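Local coordinates for nitrilotriacetate monooxygenase component B (Bacillus cereus ATCC 14579, PDB 3BPK), which probably binds FMN and acts as the flavin reductase component of a nitrilotriacetate monooxygenase system, at residues Val30-Ser35 / Ser109-Ala114; Ser48-Val53 / Phe84-Ser89; Ala132-Glu137 / Glu180-Ile185; Ser186-Ala189 / Tyr193-Leu196. One frame throughout, in Å; residues are numbered along the deposited sequence. Where two conformers were deposited one is given.

Contact 1. Residues Val30-Ser35 / Ser109-Ala114; sequences VAFVTS and SEIELA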
loop_
_atom_site.group_PDB
_atom_site.type_symbol
_atom_site.label_atom_id
_atom_site.label_comp_id
_atom_site.label_asym_id
_atom_site.label_seq_id
_atom_site.Cartn_x
_atom_site.Cartn_y
_atom_site.Cartn_z
ATOM N N VAL B 30 -4.947 4.479 -5.053
ATOM C CA VAL B 30 -5.307 5.746 -4.395
ATOM C C VAL B 30 -6.651 5.611 -3.688
ATOM O O VAL B 30 -7.688 5.355 -4.350
ATOM C CB VAL B 30 -5.364 6.926 -5.452
ATOM C CG1 VAL B 30 -5.740 8.263 -4.819
ATOM C CG2 VAL B 30 -3.991 7.084 -6.155
ATOM N N ALA B 31 -6.622 5.753 -2.363
ATOM C CA ALA B 31 -7.857 5.726 -1.568
ATOM C C ALA B 31 -8.471 7.120 -1.572
ATOM O O ALA B 31 -7.810 8.092 -1.180
ATOM C CB ALA B 31 -7.571 5.293 -0.123
ATOM N N PHE B 32 -9.747 7.232 -1.966
ATOM C CA PHE B 32 -10.431 8.515 -1.821
ATOM C C PHE B 32 -11.270 8.363 -0.562
ATOM O O PHE B 32 -12.185 7.515 -0.522
ATOM C CB PHE B 32 -11.300 8.831 -3.023
ATOM C CG PHE B 32 -12.025 10.103 -2.876
ATOM C CD1 PHE B 32 -11.315 11.298 -2.760
ATOM C CD2 PHE B 32 -13.438 10.130 -2.863
ATOM C CE1 PHE B 32 -11.990 12.505 -2.594
ATOM C CE2 PHE B 32 -14.106 11.328 -2.697
ATOM C CZ PHE B 32 -13.391 12.519 -2.582
ATOM N N VAL B 33 -10.918 9.126 0.472
ATOM C CA VAL B 33 -11.464 8.855 1.821
ATOM C C VAL B 33 -12.358 9.994 2.287
ATOM O O VAL B 33 -11.920 11.164 2.295
ATOM C CB VAL B 33 -10.322 8.711 2.854
ATOM C CG1 VAL B 33 -10.885 8.436 4.272
ATOM C CG2 VAL B 33 -9.388 7.546 2.471
ATOM N N THR B 34 -13.596 9.650 2.683
ATOM C CA THR B 34 -14.508 10.655 3.265
ATOM C C THR B 34 -14.625 10.419 4.765
ATOM O O THR B 34 -14.530 9.280 5.267
ATOM C CB THR B 34 -15.923 10.668 2.632
ATOM O OG1 THR B 34 -16.505 9.357 2.688
ATOM C CG2 THR B 34 -15.832 11.137 1.198
ATOM N N SER B 35 -14.838 11.520 5.479
ATOM C CA SER B 35 -14.879 11.509 6.930
ATOM C C SER B 35 -15.674 12.754 7.323
ATOM O O SER B 35 -15.865 13.668 6.497
ATOM C CB SER B 35 -13.437 11.556 7.511
ATOM O OG SER B 35 -12.764 12.769 7.163
ATOM N N SER B 109 -16.256 21.514 2.944
ATOM C CA SER B 109 -16.419 20.213 2.293
ATOM C C SER B 109 -15.778 20.182 0.918
ATOM O O SER B 109 -16.279 20.815 -0.026
ATOM C CB SER B 109 -17.910 19.880 2.149
ATOM O OG SER B 109 -18.080 18.657 1.423
ATOM N N GLU B 110 -14.710 19.390 0.771
ATOM C CA GLU B 110 -14.108 19.210 -0.545
ATOM C C GLU B 110 -15.075 18.496 -1.466
ATOM O O GLU B 110 -15.011 18.646 -2.676
ATOM C CB GLU B 110 -12.830 18.372 -0.453
ATOM C CG GLU B 110 -11.700 19.011 0.340
ATOM C CD GLU B 110 -11.736 18.692 1.837
ATOM O OE1 GLU B 110 -12.737 18.134 2.359
ATOM O OE2 GLU B 110 -10.731 19.029 2.504
ATOM N N ILE B 111 -15.954 17.672 -0.892
ATOM C CA ILE B 111 -16.924 16.937 -1.674
ATOM C C ILE B 111 -17.838 17.907 -2.429
ATOM O O ILE B 111 -18.013 17.779 -3.642
ATOM C CB ILE B 111 -17.742 15.991 -0.762
ATOM C CG1 ILE B 111 -16.805 14.957 -0.111
ATOM C CG2 ILE B 111 -18.888 15.330 -1.523
ATOM C CD1 ILE B 111 -15.816 14.262 -1.093
ATOM N N GLU B 112 -18.394 18.878 -1.695
ATOM C CA GLU B 112 -19.269 19.865 -2.346
ATOM C C GLU B 112 -18.492 20.771 -3.323
ATOM O O GLU B 112 -18.987 21.078 -4.450
ATOM C CB GLU B 112 -20.061 20.661 -1.289
ATOM C CG GLU B 112 -21.004 19.807 -0.424
ATOM C CD GLU B 112 -22.185 19.172 -1.160
ATOM O OE1 GLU B 112 -22.384 19.420 -2.379
ATOM O OE2 GLU B 112 -22.893 18.370 -0.514
ATOM N N LEU B 113 -17.273 21.182 -2.952
ATOM C CA LEU B 113 -16.427 21.950 -3.865
ATOM C C LEU B 113 -16.205 21.228 -5.199
ATOM O O LEU B 113 -16.260 21.849 -6.271
ATOM C CB LEU B 113 -15.077 22.251 -3.212
ATOM C CG LEU B 113 -14.025 23.004 -4.052
ATOM C CD1 LEU B 113 -14.128 24.517 -3.822
ATOM C CD2 LEU B 113 -12.591 22.504 -3.735
ATOM N N ALA B 114 -15.945 19.915 -5.121
ATOM C CA ALA B 114 -15.634 19.119 -6.316
ATOM C C ALA B 114 -16.878 18.634 -7.091
ATOM O O ALA B 114 -16.762 17.896 -8.083
ATOM C CB ALA B 114 -14.722 17.939 -5.918
#
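Phe32 and Ile111 meet at an angle: the far end of the phenyl ring runs slantwise into the end of the isoleucine chain. The Ile111 methyl CD1 lies at the rim of the ring, near its plane, 3.3 Å from Phe32 CZ and 3.8 Å from Phe32 CE2, so Ile111 meets the ring at its edge and not over a face. That closest approach is short for two carbons and depends on one of two deposited conformers of Ile111, which makes the apparent tightness doubtful. Phe32 reaches the helix because its ring extends anti to the backbone nitrogen (chi1 178°), carrying CZ well out from the strand. The same methyl touches a second side chain. Thr34 CG2 stands 3.9 Å from Ile111 CD1, and here the two side chains cross at about a right angle; Ile111 CG1 is a little farther off, 4.2 Å from Thr34 CG2. Thr34 turns its methyl to the isoleucine while its hydroxyl is hydrogen-bonded to the carbonyl of Pro127, so the polar and apolar branches serve different neighbours. The contact is wholly apolar, with no hydrogen bond between the segments. The short helix 110-113 that presents Ile111 is N-capped by Ser109, whose OG accepts from Glu112 N at 3.1 Å in a nearly straight bond (168°). Residues 109-114 thus pack on one side of strand 28-36, which is paired along its edges with strands 42-54 and 83-88; helix 94-100, through Ile97 and Thr100, and Leu116 close round Phe32 as well.

Contact 2. Residues Ser48-Val53 / Phe84-Ser89; sequences SYFNIV and FVVHIS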
loop_
_atom_site.group_PDB
_atom_site.type_symbol
_atom_site.label_atom_id
_atom_site.label_comp_id
_atom_site.label_asym_id
_atom_site.label_seq_id
_atom_site.Cartn_x
_atom_site.Cartn_y
_atom_site.Cartn_z
ATOM N N SER B 48 -2.457 8.034 -1.443
ATOM C CA SER B 48 -1.888 6.916 -2.167
ATOM C C SER B 48 -1.112 5.932 -1.282
ATOM O O SER B 48 -0.640 4.901 -1.788
ATOM C CB SER B 48 -1.006 7.400 -3.323
ATOM O OG SER B 48 0.254 7.873 -2.820
ATOM N N TYR B 49 -0.980 6.244 0.024
ATOM C CA TYR B 49 -0.280 5.303 0.923
ATOM C C TYR B 49 -1.341 4.361 1.478
ATOM O O TYR B 49 -1.715 4.407 2.649
ATOM C CB TYR B 49 0.499 5.992 2.048
ATOM C CG TYR B 49 1.595 6.931 1.631
ATOM C CD1 TYR B 49 1.912 7.198 0.286
ATOM C CD2 TYR B 49 2.293 7.618 2.618
ATOM C CE1 TYR B 49 2.902 8.128 -0.040
ATOM C CE2 TYR B 49 3.295 8.520 2.296
ATOM C CZ TYR B 49 3.599 8.758 0.986
ATOM O OH TYR B 49 4.605 9.663 0.643
ATOM N N PHE B 50 -1.826 3.500 0.583
ATOM C CA PHE B 50 -3.058 2.724 0.772
ATOM C C PHE B 50 -2.796 1.264 0.367
ATOM O O PHE B 50 -2.205 0.980 -0.685
ATOM C CB PHE B 50 -4.066 3.305 -0.234
ATOM C CG PHE B 50 -5.368 2.543 -0.395
ATOM C CD1 PHE B 50 -6.074 2.029 0.701
ATOM C CD2 PHE B 50 -5.927 2.458 -1.673
ATOM C CE1 PHE B 50 -7.328 1.403 0.498
ATOM C CE2 PHE B 50 -7.163 1.856 -1.872
ATOM C CZ PHE B 50 -7.859 1.343 -0.797
ATOM N N ASN B 51 -3.263 0.329 1.190
ATOM C CA ASN B 51 -3.233 -1.062 0.723
ATOM C C ASN B 51 -4.130 -1.940 1.573
ATOM O O ASN B 51 -4.775 -1.480 2.540
ATOM C CB ASN B 51 -1.795 -1.631 0.663
ATOM C CG ASN B 51 -1.571 -2.545 -0.542
ATOM O OD1 ASN B 51 -2.379 -3.424 -0.807
ATOM N ND2 ASN B 51 -0.486 -2.320 -1.305
ATOM N N ILE B 52 -4.170 -3.222 1.207
ATOM C CA ILE B 52 -4.864 -4.234 2.006
ATOM C C ILE B 52 -4.000 -4.607 3.213
ATOM O O ILE B 52 -2.760 -4.611 3.112
ATOM C CB ILE B 52 -5.114 -5.507 1.118
ATOM C CG1 ILE B 52 -5.894 -5.170 -0.173
ATOM C CG2 ILE B 52 -5.843 -6.569 1.907
ATOM C CD1 ILE B 52 -5.881 -6.318 -1.198
ATOM N N VAL B 53 -4.644 -4.955 4.335
ATOM C CA VAL B 53 -3.929 -5.483 5.512
ATOM C C VAL B 53 -4.201 -6.998 5.667
ATOM O O VAL B 53 -3.282 -7.785 5.831
ATOM C CB VAL B 53 -4.303 -4.703 6.800
ATOM C CG1 VAL B 53 -3.802 -5.402 8.056
ATOM C CG2 VAL B 53 -3.804 -3.235 6.733
ATOM N N PHE B 84 -15.177 5.863 8.661
ATOM C CA PHE B 84 -14.797 6.607 7.455
ATOM C C PHE B 84 -15.127 5.748 6.257
ATOM O O PHE B 84 -15.340 4.535 6.405
ATOM C CB PHE B 84 -13.296 7.023 7.474
ATOM C CG PHE B 84 -12.315 5.872 7.677
ATOM C CD1 PHE B 84 -11.648 5.298 6.571
ATOM C CD2 PHE B 84 -12.031 5.374 8.966
ATOM C CE1 PHE B 84 -10.719 4.254 6.758
ATOM C CE2 PHE B 84 -11.090 4.344 9.141
ATOM C CZ PHE B 84 -10.448 3.791 8.053
ATOM N N VAL B 85 -15.218 6.362 5.074
ATOM C CA VAL B 85 -15.480 5.547 3.873
ATOM C C VAL B 85 -14.262 5.600 2.950
ATOM O O VAL B 85 -13.733 6.698 2.671
ATOM C CB VAL B 85 -16.740 6.059 3.106
ATOM C CG1 VAL B 85 -17.047 5.183 1.854
ATOM C CG2 VAL B 85 -18.000 6.053 4.019
ATOM N N VAL B 86 -13.871 4.433 2.428
ATOM C CA VAL B 86 -12.751 4.353 1.490
ATOM C C VAL B 86 -13.314 4.027 0.112
ATOM O O VAL B 86 -13.987 2.990 -0.050
ATOM C CB VAL B 86 -11.737 3.272 1.912
ATOM C CG1 VAL B 86 -10.643 3.155 0.817
ATOM C CG2 VAL B 86 -11.127 3.636 3.266
ATOM N N HIS B 87 -13.041 4.890 -0.865
ATOM C CA HIS B 87 -13.521 4.678 -2.219
ATOM C C HIS B 87 -12.341 4.314 -3.105
ATOM O O HIS B 87 -11.237 4.878 -2.962
ATOM C CB HIS B 87 -14.141 5.965 -2.799
ATOM C CG HIS B 87 -15.230 6.542 -1.951
ATOM N ND1 HIS B 87 -14.963 7.274 -0.809
ATOM C CD2 HIS B 87 -16.588 6.544 -2.096
ATOM C CE1 HIS B 87 -16.113 7.685 -0.275
ATOM N NE2 HIS B 87 -17.113 7.236 -1.024
ATOM N N ILE B 88 -12.579 3.399 -4.033
ATOM C CA ILE B 88 -11.582 3.127 -5.082
ATOM C C ILE B 88 -11.620 4.288 -6.089
ATOM O O ILE B 88 -12.696 4.744 -6.522
ATOM C CB ILE B 88 -11.910 1.810 -5.819
ATOM C CG1 ILE B 88 -11.883 0.636 -4.823
ATOM C CG2 ILE B 88 -10.952 1.571 -6.996
ATOM C CD1 ILE B 88 -10.593 0.523 -4.016
ATOM N N SER B 89 -10.439 4.790 -6.426
ATOM C CA SER B 89 -10.296 5.883 -7.403
ATOM C C SER B 89 -10.186 5.323 -8.799
ATOM O O SER B 89 -9.410 4.400 -9.064
ATOM C CB SER B 89 -9.041 6.733 -7.092
ATOM O OG SER B 89 -9.101 7.270 -5.791
#
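One ring, that of Phe50, makes every contact between these two strand segments, spanning a gap whose nearest CA atoms, Phe50 and Val86, are 9.9 Å apart. No hydrogen bond joins the segments. Phe50 and Val86 point at each other from opposite directions, and the valine methyl CG1 lies 3.7 Å from Phe50 CZ and 3.8 Å from Phe50 CE1, so the methyl meets the CE1-CZ end of the ring obliquely. Both reaching groups, the Phe50 ring and Val86 CG1, extend anti to their backbone nitrogens (chi1 171° and 175°). Ile88 adds a looser touch from another direction, its CD1 near the ring plane at the edge, 4.3 Å from Phe50 CE2. Small Ala31, on the intervening strand 28-36, packs against both Phe50 and Val86, and Ile25 of the second subunit also packs on Phe50. Such cross-strand filling suits the interior of a barrel: strands 28-36, 42-54, 59-65, 155-168, 134-146 and 83-88 pair in a closed ring, and Phe50 reaches over strand 28-36 to the strand beyond it, consistent with the split-barrel fold of FMN-binding flavin reductases.

Contact 3. Residues Ala132-Glu137 / Glu180-Ile185; sequences ANIRME and EGLKPI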
loop_
_atom_site.group_PDB
_atom_site.type_symbol
_atom_site.label_atom_id
_atom_site.label_comp_id
_atom_site.label_asym_id
_atom_site.label_seq_id
_atom_site.Cartn_x
_atom_site.Cartn_y
_atom_site.Cartn_z
ATOM N N ALA B 132 -18.234 7.045 -6.981
ATOM C CA ALA B 132 -17.386 5.845 -6.945
ATOM C C ALA B 132 -18.118 4.601 -7.426
ATOM O O ALA B 132 -19.325 4.439 -7.148
ATOM C CB ALA B 132 -16.883 5.607 -5.521
ATOM N N ASN B 133 -17.389 3.716 -8.118
ATOM C CA ASN B 133 -17.915 2.427 -8.538
ATOM C C ASN B 133 -17.701 1.336 -7.462
ATOM O O ASN B 133 -18.368 0.308 -7.461
ATOM C CB ASN B 133 -17.298 2.044 -9.893
ATOM C CG ASN B 133 -17.772 2.970 -11.024
ATOM O OD1 ASN B 133 -18.851 2.755 -11.576
ATOM N ND2 ASN B 133 -16.979 4.000 -11.363
ATOM N N ILE B 134 -16.726 1.547 -6.568
ATOM C CA ILE B 134 -16.539 0.629 -5.447
ATOM C C ILE B 134 -16.231 1.495 -4.247
ATOM O O ILE B 134 -15.372 2.404 -4.303
ATOM C CB ILE B 134 -15.355 -0.370 -5.659
ATOM C CG1 ILE B 134 -15.556 -1.236 -6.919
ATOM C CG2 ILE B 134 -15.163 -1.273 -4.365
ATOM C CD1 ILE B 134 -14.353 -2.133 -7.256
ATOM N N ARG B 135 -16.971 1.267 -3.175
ATOM C CA ARG B 135 -16.632 1.907 -1.910
ATOM C C ARG B 135 -16.858 0.994 -0.733
ATOM O O ARG B 135 -17.644 0.026 -0.793
ATOM C CB ARG B 135 -17.353 3.225 -1.763
ATOM C CG ARG B 135 -18.828 3.117 -1.420
ATOM C CD ARG B 135 -19.469 4.521 -1.310
ATOM N NE ARG B 135 -20.771 4.383 -0.673
ATOM C CZ ARG B 135 -21.881 3.939 -1.280
ATOM N NH1 ARG B 135 -21.908 3.664 -2.579
ATOM N NH2 ARG B 135 -22.972 3.785 -0.555
HETATM N N MSE B 136 -16.150 1.297 0.347
HETATM C CA MSE B 136 -16.124 0.430 1.516
HETATM C C MSE B 136 -16.373 1.249 2.753
HETATM O O MSE B 136 -15.622 2.181 3.046
HETATM C CB MSE B 136 -14.726 -0.198 1.629
HETATM C CG MSE B 136 -14.459 -1.226 0.487
HETATM SE SE MSE B 136 -12.580 -1.708 0.358
HETATM C CE MSE B 136 -12.051 -0.111 -0.606
ATOM N N GLU B 137 -17.427 0.897 3.482
ATOM C CA GLU B 137 -17.688 1.550 4.767
ATOM C C GLU B 137 -16.728 0.923 5.740
ATOM O O GLU B 137 -16.649 -0.329 5.831
ATOM C CB GLU B 137 -19.114 1.288 5.244
ATOM C CG GLU B 137 -20.179 1.828 4.300
ATOM C CD GLU B 137 -21.603 1.540 4.777
ATOM O OE1 GLU B 137 -21.811 1.405 6.005
ATOM O OE2 GLU B 137 -22.496 1.505 3.900
ATOM N N GLU B 180 -10.500 -4.186 -16.032
ATOM C CA GLU B 180 -10.569 -3.261 -17.169
ATOM C C GLU B 180 -11.862 -2.449 -17.194
ATOM O O GLU B 180 -11.881 -1.344 -17.736
ATOM C CB GLU B 180 -10.346 -3.958 -18.514
ATOM C CG GLU B 180 -8.943 -3.723 -19.109
ATOM C CD GLU B 180 -8.568 -2.234 -19.259
ATOM O OE1 GLU B 180 -7.445 -1.868 -18.833
ATOM O OE2 GLU B 180 -9.395 -1.432 -19.771
ATOM N N GLY B 181 -12.939 -2.957 -16.605
ATOM C CA GLY B 181 -14.153 -2.160 -16.469
ATOM C C GLY B 181 -14.027 -1.104 -15.378
ATOM O O GLY B 181 -14.563 -0.008 -15.492
ATOM N N LEU B 182 -13.281 -1.432 -14.318
ATOM C CA LEU B 182 -13.044 -0.500 -13.214
ATOM C C LEU B 182 -12.203 0.710 -13.630
ATOM O O LEU B 182 -12.505 1.838 -13.231
ATOM C CB LEU B 182 -12.358 -1.239 -12.074
ATOM C CG LEU B 182 -12.007 -0.404 -10.824
ATOM C CD1 LEU B 182 -13.248 0.278 -10.144
ATOM C CD2 LEU B 182 -11.226 -1.267 -9.813
ATOM N N LYS B 183 -11.137 0.470 -14.402
ATOM C CA LYS B 183 -10.209 1.541 -14.810
ATOM C C LYS B 183 -9.645 2.285 -13.588
ATOM O O LYS B 183 -9.733 3.516 -13.449
ATOM C CB LYS B 183 -10.842 2.507 -15.807
ATOM C CG LYS B 183 -11.242 1.798 -17.090
ATOM C CD LYS B 183 -11.763 2.755 -18.122
ATOM C CE LYS B 183 -11.572 2.183 -19.534
ATOM N NZ LYS B 183 -12.085 0.772 -19.699
ATOM N N PRO B 184 -9.026 1.524 -12.689
ATOM C CA PRO B 184 -8.491 2.164 -11.484
ATOM C C PRO B 184 -7.359 3.117 -11.853
ATOM O O PRO B 184 -6.672 2.903 -12.868
ATOM C CB PRO B 184 -7.956 0.976 -10.689
ATOM C CG PRO B 184 -7.526 -0.042 -11.786
ATOM C CD PRO B 184 -8.697 0.090 -12.772
ATOM N N ILE B 185 -7.181 4.170 -11.056
ATOM C CA ILE B 185 -6.015 5.042 -11.253
ATOM C C ILE B 185 -4.990 4.859 -10.129
ATOM O O ILE B 185 -5.345 4.486 -8.985
ATOM C CB ILE B 185 -6.400 6.530 -11.454
ATOM C CG1 ILE B 185 -7.084 7.089 -10.232
ATOM C CG2 ILE B 185 -7.247 6.751 -12.735
ATOM C CD1 ILE B 185 -6.128 7.805 -9.333
#
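Leu182 overlaps the end of Ile134 with both of its methyls: CD1 lies 3.9 Å from Ile134 CD1, and Leu182 CD2 is 4.1 Å from the same isoleucine carbon. The leucine comes in roughly perpendicular to the isoleucine chain, so its forked end straddles a single methyl instead of running alongside. Leu182 gets there with its CG anti to the backbone nitrogen (chi1 179°), which swings the fork from the helix end towards the strand. On the other side Ile134 stretches out, CD1 being trans to CA (chi2 174°), and presents its tip. Asn133 contributes its CB, in loose contact with Leu182 CD1 at 4.4 Å, while in the conformer given its ND2 is hydrogen-bonded to Asp90. No hydrogen bond crosses; the contact is apolar packing.

The segment 180-185 is braced locally where helix 179-182 ends. Lys183, with positive phi, leaves the helical conformation, and its NZ bonds to Glu180 O at 2.9 Å, nearly in line with that carbonyl (163°). A weak salt bridge to Glu180 OE2 rests on one of two deposited conformers and is doubtful. Beyond it, Pro184 and Ile185 pack on Ile26 and Phe200 of the second subunit, respectively, and Ser24 of that subunit packs on Ile134, which also touches Ile88 of the neighbouring strand. A short helix thus lays one leucine on the start of barrel strand 134-146, beside the interface with the second subunit, consistent with a split-barrel flavin reductase fold.

Contact 4. Residues Ser186-Ala189 / Tyr193-Leu196; sequences SRLA and YAKL
Ser186 and Ala194 form the hydrogen-bonded pair of a small antiparallel hairpin. Ser186 N donates to Ala194 O at 2.9 Å, in the plane of the carbonyl, and Ala194 N returns a bond to Ser186 O at 2.8 Å, coming from above that carbonyl's plane, 35° out of it. Next along, Arg187 and Tyr193 form the non-hydrogen-bonded pair, their CA atoms 4.4 Å apart, and their side chains lie together on one face of the sheet.

The main side-chain interaction is a CH-pi contact. In the Tyr193 conformer given, Arg187 CD sits over one face of the Tyr193 ring, 3.5 Å from its centroid and offset toward the rim. The bend of the arginine chain at chi2 (81°) folds it over the tyrosine, and the guanidinium then runs on almost parallel to the ring (planes 14° apart), with Tyr193 OH over one of its faces. Arg187 NH2 is hydrogen-bonded to Gly190 O in the turn.

The apolar contact is Leu188 CD1, 4.0 Å from Ala194 CB. Ser186 and Ala194 share the face opposite Arg187 and Tyr193, and in the serine conformer given Ser186 OG lies 3.6 Å from Ala194 CB. A water donates to Lys195 O at 2.8 Å and has a weak link of 3.4 Å to Ser186 OG.

Tyr193 and Ala194 also pair with a strand of the second subunit, continuing the sheet across the interface. The Tyr193 face gives the Arg187 methylene an apolar partner, while the Gly190 carbonyl would probably help offset the guanidinium charge.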
loop_
_atom_site.group_PDB
_atom_site.type_symbol
_atom_site.label_atom_id
_atom_site.label_comp_id
_atom_site.label_asym_id
_atom_site.label_seq_id
_atom_site.Cartn_x
_atom_site.Cartn_y
_atom_site.Cartn_z
ATOM N N SER B 186 -3.717 5.090 -10.460
ATOM C CA SER B 186 -2.665 4.953 -9.472
ATOM C C SER B 186 -1.769 6.172 -9.484
ATOM O O SER B 186 -1.769 6.935 -10.438
ATOM C CB SER B 186 -1.861 3.681 -9.723
ATOM O OG SER B 186 -1.380 3.632 -11.062
ATOM N N ARG B 187 -1.010 6.332 -8.411
ATOM C CA ARG B 187 -0.116 7.481 -8.235
ATOM C C ARG B 187 1.345 7.080 -8.473
ATOM O O ARG B 187 1.799 6.015 -8.042
ATOM C CB ARG B 187 -0.275 8.056 -6.840
ATOM C CG ARG B 187 0.432 9.370 -6.615
ATOM C CD ARG B 187 -0.281 10.579 -7.119
ATOM N NE ARG B 187 0.544 11.754 -6.832
ATOM C CZ ARG B 187 0.508 12.470 -5.702
ATOM N NH1 ARG B 187 -0.351 12.166 -4.713
ATOM N NH2 ARG B 187 1.330 13.516 -5.557
ATOM N N LEU B 188 2.073 7.972 -9.148
ATOM C CA LEU B 188 3.510 7.781 -9.300
ATOM C C LEU B 188 4.235 8.909 -8.546
ATOM O O LEU B 188 3.722 9.421 -7.547
ATOM C CB LEU B 188 3.885 7.753 -10.786
ATOM C CG LEU B 188 3.085 6.786 -11.670
ATOM C CD1 LEU B 188 3.628 6.896 -13.098
ATOM C CD2 LEU B 188 3.180 5.323 -11.199
ATOM N N ALA B 189 5.400 9.326 -9.025
ATOM C CA ALA B 189 6.078 10.422 -8.366
ATOM C C ALA B 189 5.565 11.763 -8.899
ATOM O O ALA B 189 5.009 11.817 -9.984
ATOM C CB ALA B 189 7.596 10.285 -8.547
ATOM N N TYR B 193 0.294 10.408 -12.504
ATOM C CA TYR B 193 -0.562 9.272 -12.205
ATOM C C TYR B 193 -0.410 8.240 -13.306
ATOM O O TYR B 193 0.298 8.487 -14.308
ATOM C CB TYR B 193 -1.996 9.750 -12.085
ATOM C CG TYR B 193 -2.192 10.655 -10.894
ATOM C CD1 TYR B 193 -2.960 10.246 -9.796
ATOM C CD2 TYR B 193 -1.598 11.926 -10.858
ATOM C CE1 TYR B 193 -3.125 11.078 -8.701
ATOM C CE2 TYR B 193 -1.745 12.757 -9.767
ATOM C CZ TYR B 193 -2.512 12.337 -8.696
ATOM O OH TYR B 193 -2.659 13.180 -7.617
ATOM N N ALA B 194 -1.048 7.076 -13.146
ATOM C CA ALA B 194 -1.001 6.069 -14.187
ATOM C C ALA B 194 -2.338 5.346 -14.281
ATOM O O ALA B 194 -2.952 5.047 -13.266
ATOM C CB ALA B 194 0.134 5.087 -13.956
ATOM N N LYS B 195 -2.774 5.083 -15.509
ATOM C CA LYS B 195 -3.909 4.182 -15.763
ATOM C C LYS B 195 -3.444 2.754 -15.537
ATOM O O LYS B 195 -2.245 2.518 -15.348
ATOM C CB LYS B 195 -4.407 4.348 -17.203
ATOM C CG LYS B 195 -4.769 5.752 -17.532
ATOM C CD LYS B 195 -5.257 5.837 -18.968
ATOM C CE LYS B 195 -5.357 7.291 -19.354
ATOM N NZ LYS B 195 -5.956 7.369 -20.710
ATOM N N LEU B 196 -4.381 1.796 -15.566
ATOM C CA LEU B 196 -4.056 0.409 -15.333
ATOM C C LEU B 196 -3.223 -0.083 -16.516
ATOM O O LEU B 196 -3.592 0.137 -17.685
ATOM C CB LEU B 196 -5.338 -0.440 -15.194
ATOM C CG LEU B 196 -5.130 -1.929 -14.857
ATOM C CD1 LEU B 196 -4.404 -2.132 -13.506
ATOM C CD2 LEU B 196 -6.466 -2.645 -14.887
HETATM O O HOH W 1 -0.328 1.627 -13.563
#

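Overall arrangement
Contacts 1 to 4 all reach the same curled antiparallel sheet, their centres 11 to 19 Å apart. Contact 2, about 4 Å from the chain centre, is the innermost and is nested along the chain in the loop closed by contact 1; contacts 3 and 4 follow in series. Strand 83-88, part of contact 2, lies between strand 28-36 of contact 1 and strand 134-146 of contact 3, while strand 28-36 also borders 186-187 of contact 4. Helix 179-182 leads through residues 183-185 into that hairpin. Contact 2 lies inside the barrel, whereas contacts 1 and 3 pack short helices against its strands; contacts 2, 3 and 4 also meet the second subunit, so core and dimer interface are built by connected parts of the chain.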